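Long-range contact in fatty acid amide hydrolase (Candida albicans, PDB 6KVR), which probably hydrolyses monocarboxylic acid amides to the carboxylate and ammonium, as a member of the amidase signature family: residues Thr273-Gly281 with Ser322-Trp331. Numbering follows the deposited sequence.
Sequences TTKRISVKG and SDSTSLPMPW
R276 lies between M329 and W331 where two irregular loops of the amidase fold meet, one following strand 268-271 of the central mixed sheet and the other following helix 303-317. The selenium of M329, a selenomethionine, sits over the centre of the guanidinium, 3.9 Å above its plane, while CE3 of W331 approaches the opposite face, offset toward the rim. At the guanidinium edge, a water accepts from R276 NE and donates to M329 O, alongside a weak direct bond from NH2 to the same carbonyl. The arginine chain, bent at chi3, brings its charged end to the 322-331 loop although its CB points away; D552 and E553, at the start of helix 552-565, pair with NH1 and NH2.

Midway, L327 N donates to K275 O (2.8 Å, 167°), the carbonyl of the third residue in the type II turn 273-276. K275 and T325 cross at about a right angle, with K275 CG 4.2 Å from T325 CG2.

At the other end, K280 reaches past D323 to a salt bridge with D449 of the second subunit; the contact lies in the dimer interface, where K275 and M329 also pack on their own counterparts of the second subunit. D323 OD1 closes an Asx turn with T325 N. S278 OG, anti to its own N (chi1 -179°), accepts from K280 N in an ST turn and donates to D323 OD2 at 2.5 Å, approaching 37° out of the carboxylate plane.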
loop_
_atom_site.group_PDB
_atom_site.type_symbol
_atom_site.label_atom_id
_atom_site.label_comp_id
_atom_site.label_asym_id
_atom_site.label_seq_id
_atom_site.Cartn_x
_atom_site.Cartn_y
_atom_site.Cartn_z
ATOM N N THR A 273 -5.817 6.510 -7.467
ATOM C CA THR A 273 -5.465 5.896 -6.191
ATOM C C THR A 273 -4.002 5.488 -6.226
ATOM O O THR A 273 -3.492 5.069 -7.272
ATOM C CB THR A 273 -6.326 4.649 -5.910
ATOM O OG1 THR A 273 -7.678 4.863 -6.323
ATOM C CG2 THR A 273 -6.324 4.329 -4.405
ATOM N N THR A 274 -3.325 5.588 -5.081
ATOM C CA THR A 274 -1.905 5.254 -5.059
ATOM C C THR A 274 -1.677 3.815 -5.501
ATOM O O THR A 274 -2.539 2.942 -5.340
ATOM C CB THR A 274 -1.297 5.450 -3.669
ATOM O OG1 THR A 274 -2.046 4.693 -2.709
ATOM C CG2 THR A 274 -1.283 6.936 -3.267
ATOM N N LYS A 275 -0.497 3.588 -6.076
ATOM C CA LYS A 275 0.064 2.278 -6.391
ATOM C C LYS A 275 -0.580 1.615 -7.601
ATOM O O LYS A 275 -0.451 0.414 -7.780
ATOM C CB LYS A 275 0.023 1.344 -5.178
ATOM C CG LYS A 275 0.678 1.964 -3.933
ATOM C CD LYS A 275 -0.151 1.716 -2.675
ATOM C CE LYS A 275 0.423 0.563 -1.813
ATOM N NZ LYS A 275 -0.559 -0.063 -0.845
ATOM N N ARG A 276 -1.248 2.370 -8.464
ATOM C CA ARG A 276 -1.663 1.838 -9.750
ATOM C C ARG A 276 -0.695 2.234 -10.863
ATOM O O ARG A 276 -0.321 1.395 -11.689
ATOM C CB ARG A 276 -3.086 2.316 -10.078
ATOM C CG ARG A 276 -4.123 1.959 -9.026
ATOM C CD ARG A 276 -5.562 2.050 -9.559
ATOM N NE ARG A 276 -5.956 0.885 -10.345
ATOM C CZ ARG A 276 -7.204 0.592 -10.697
ATOM N NH1 ARG A 276 -8.227 1.326 -10.295
ATOM N NH2 ARG A 276 -7.427 -0.462 -11.486
ATOM N N ILE A 277 -0.256 3.491 -10.871
ATOM C CA ILE A 277 0.693 4.015 -11.841
ATOM C C ILE A 277 2.031 4.185 -11.125
ATOM O O ILE A 277 2.072 4.693 -9.999
ATOM C CB ILE A 277 0.178 5.342 -12.449
ATOM C CG1 ILE A 277 -0.946 5.059 -13.455
ATOM C CG2 ILE A 277 1.248 6.058 -13.211
ATOM C CD1 ILE A 277 -2.250 4.709 -12.850
ATOM N N SER A 278 3.117 3.738 -11.754
ATOM C CA SER A 278 4.432 3.824 -11.119
ATOM C C SER A 278 4.967 5.256 -11.035
ATOM O O SER A 278 4.854 6.044 -11.983
ATOM C CB SER A 278 5.443 2.972 -11.878
ATOM O OG SER A 278 6.713 3.053 -11.247
ATOM N N VAL A 279 5.579 5.585 -9.890
ATOM C CA VAL A 279 6.376 6.801 -9.744
ATOM C C VAL A 279 7.865 6.491 -9.675
ATOM O O VAL A 279 8.666 7.391 -9.424
ATOM C CB VAL A 279 5.950 7.642 -8.524
ATOM C CG1 VAL A 279 4.497 8.098 -8.656
ATOM C CG2 VAL A 279 6.151 6.862 -7.232
ATOM N N LYS A 280 8.258 5.240 -9.904
ATOM C CA LYS A 280 9.666 4.866 -9.834
ATOM C C LYS A 280 10.489 5.529 -10.945
ATOM O O LYS A 280 10.115 5.495 -12.119
ATOM C CB LYS A 280 9.798 3.339 -9.908
ATOM C CG LYS A 280 11.229 2.848 -9.880
ATOM C CD LYS A 280 11.316 1.330 -9.998
ATOM C CE LYS A 280 12.760 0.877 -10.208
ATOM N NZ LYS A 280 12.785 -0.609 -10.198
ATOM N N GLY A 281 11.620 6.122 -10.572
ATOM C CA GLY A 281 12.557 6.636 -11.556
ATOM C C GLY A 281 12.410 8.116 -11.861
ATOM O O GLY A 281 11.957 8.490 -12.942
ATOM N N SER A 322 7.836 -4.452 -13.633
ATOM C CA SER A 322 9.115 -3.777 -13.436
ATOM C C SER A 322 9.161 -2.883 -12.202
ATOM O O SER A 322 10.246 -2.406 -11.850
ATOM C CB SER A 322 9.491 -2.943 -14.681
ATOM O OG SER A 322 8.367 -2.337 -15.293
ATOM N N ASP A 323 8.037 -2.662 -11.528
ATOM C CA ASP A 323 7.966 -1.867 -10.307
ATOM C C ASP A 323 7.155 -2.672 -9.305
ATOM O O ASP A 323 5.935 -2.828 -9.462
ATOM C CB ASP A 323 7.333 -0.500 -10.572
ATOM C CG ASP A 323 7.031 0.289 -9.296
ATOM O OD1 ASP A 323 7.485 -0.096 -8.186
ATOM O OD2 ASP A 323 6.337 1.334 -9.423
ATOM N N SER A 324 7.842 -3.178 -8.278
ATOM C CA SER A 324 7.219 -4.080 -7.320
ATOM C C SER A 324 6.124 -3.389 -6.509
ATOM O O SER A 324 5.199 -4.057 -6.034
ATOM C CB SER A 324 8.293 -4.646 -6.392
ATOM O OG SER A 324 7.720 -5.624 -5.549
ATOM N N THR A 325 6.214 -2.062 -6.335
ATOM C CA THR A 325 5.186 -1.301 -5.625
ATOM C C THR A 325 3.865 -1.264 -6.391
ATOM O O THR A 325 2.795 -1.116 -5.780
ATOM C CB THR A 325 5.680 0.131 -5.394
ATOM O OG1 THR A 325 6.916 0.103 -4.671
ATOM C CG2 THR A 325 4.658 0.953 -4.611
ATOM N N SER A 326 3.908 -1.381 -7.716
ATOM C CA SER A 326 2.690 -1.235 -8.500
ATOM C C SER A 326 1.797 -2.464 -8.356
ATOM O O SER A 326 2.267 -3.601 -8.448
ATOM C CB SER A 326 3.039 -0.993 -9.965
ATOM O OG SER A 326 3.544 0.321 -10.132
ATOM N N LEU A 327 0.505 -2.230 -8.147
ATOM C CA LEU A 327 -0.451 -3.292 -7.889
ATOM C C LEU A 327 -0.898 -3.949 -9.194
ATOM O O LEU A 327 -1.177 -3.258 -10.179
ATOM C CB LEU A 327 -1.677 -2.751 -7.155
ATOM C CG LEU A 327 -1.526 -2.147 -5.755
ATOM C CD1 LEU A 327 -2.893 -1.689 -5.232
ATOM C CD2 LEU A 327 -0.880 -3.137 -4.795
ATOM N N PRO A 328 -0.982 -5.285 -9.231
ATOM C CA PRO A 328 -1.590 -5.959 -10.390
ATOM C C PRO A 328 -3.106 -6.052 -10.240
ATOM O O PRO A 328 -3.679 -7.132 -10.103
ATOM C CB PRO A 328 -0.905 -7.329 -10.377
ATOM C CG PRO A 328 -0.595 -7.568 -8.957
ATOM C CD PRO A 328 -0.313 -6.233 -8.327
HETATM N N MSE A 329 -3.760 -4.899 -10.223
HETATM C CA MSE A 329 -5.205 -4.883 -10.185
HETATM C C MSE A 329 -5.696 -4.327 -11.517
HETATM O O MSE A 329 -5.405 -3.183 -11.888
HETATM C CB MSE A 329 -5.694 -4.125 -8.951
HETATM C CG MSE A 329 -5.833 -2.623 -8.980
HETATM SE SE MSE A 329 -7.372 -2.174 -7.839
HETATM C CE MSE A 329 -6.848 -3.117 -6.180
ATOM N N PRO A 330 -6.374 -5.192 -12.266
ATOM C CA PRO A 330 -6.754 -4.855 -13.645
ATOM C C PRO A 330 -7.596 -3.596 -13.704
ATOM O O PRO A 330 -8.379 -3.306 -12.798
ATOM C CB PRO A 330 -7.567 -6.075 -14.096
ATOM C CG PRO A 330 -7.104 -7.204 -13.178
ATOM C CD PRO A 330 -6.778 -6.552 -11.871
ATOM N N TRP A 331 -7.429 -2.844 -14.794
ATOM C CA TRP A 331 -8.320 -1.731 -15.095
ATOM C C TRP A 331 -9.625 -2.321 -15.625
ATOM O O TRP A 331 -9.664 -2.860 -16.737
ATOM C CB TRP A 331 -7.667 -0.787 -16.104
ATOM C CG TRP A 331 -8.512 0.399 -16.449
ATOM C CD1 TRP A 331 -9.310 0.543 -17.550
ATOM C CD2 TRP A 331 -8.655 1.611 -15.685
ATOM N NE1 TRP A 331 -9.936 1.768 -17.518
ATOM C CE2 TRP A 331 -9.556 2.439 -16.384
ATOM C CE3 TRP A 331 -8.121 2.068 -14.473
ATOM C CZ2 TRP A 331 -9.928 3.705 -15.917
ATOM C CZ3 TRP A 331 -8.494 3.325 -14.005
ATOM C CH2 TRP A 331 -9.389 4.128 -14.730
HETATM O O HOH W 1 -4.008 -0.919 -11.149
HETATM O O HOH W 2 -1.317 -1.107 -11.836
HETATM O O HOH W 3 2.875 2.511 -8.481
HETATM O O HOH W 4 5.923 3.534 -7.801
HETATM O O HOH W 5 12.501 -1.214 -13.420
#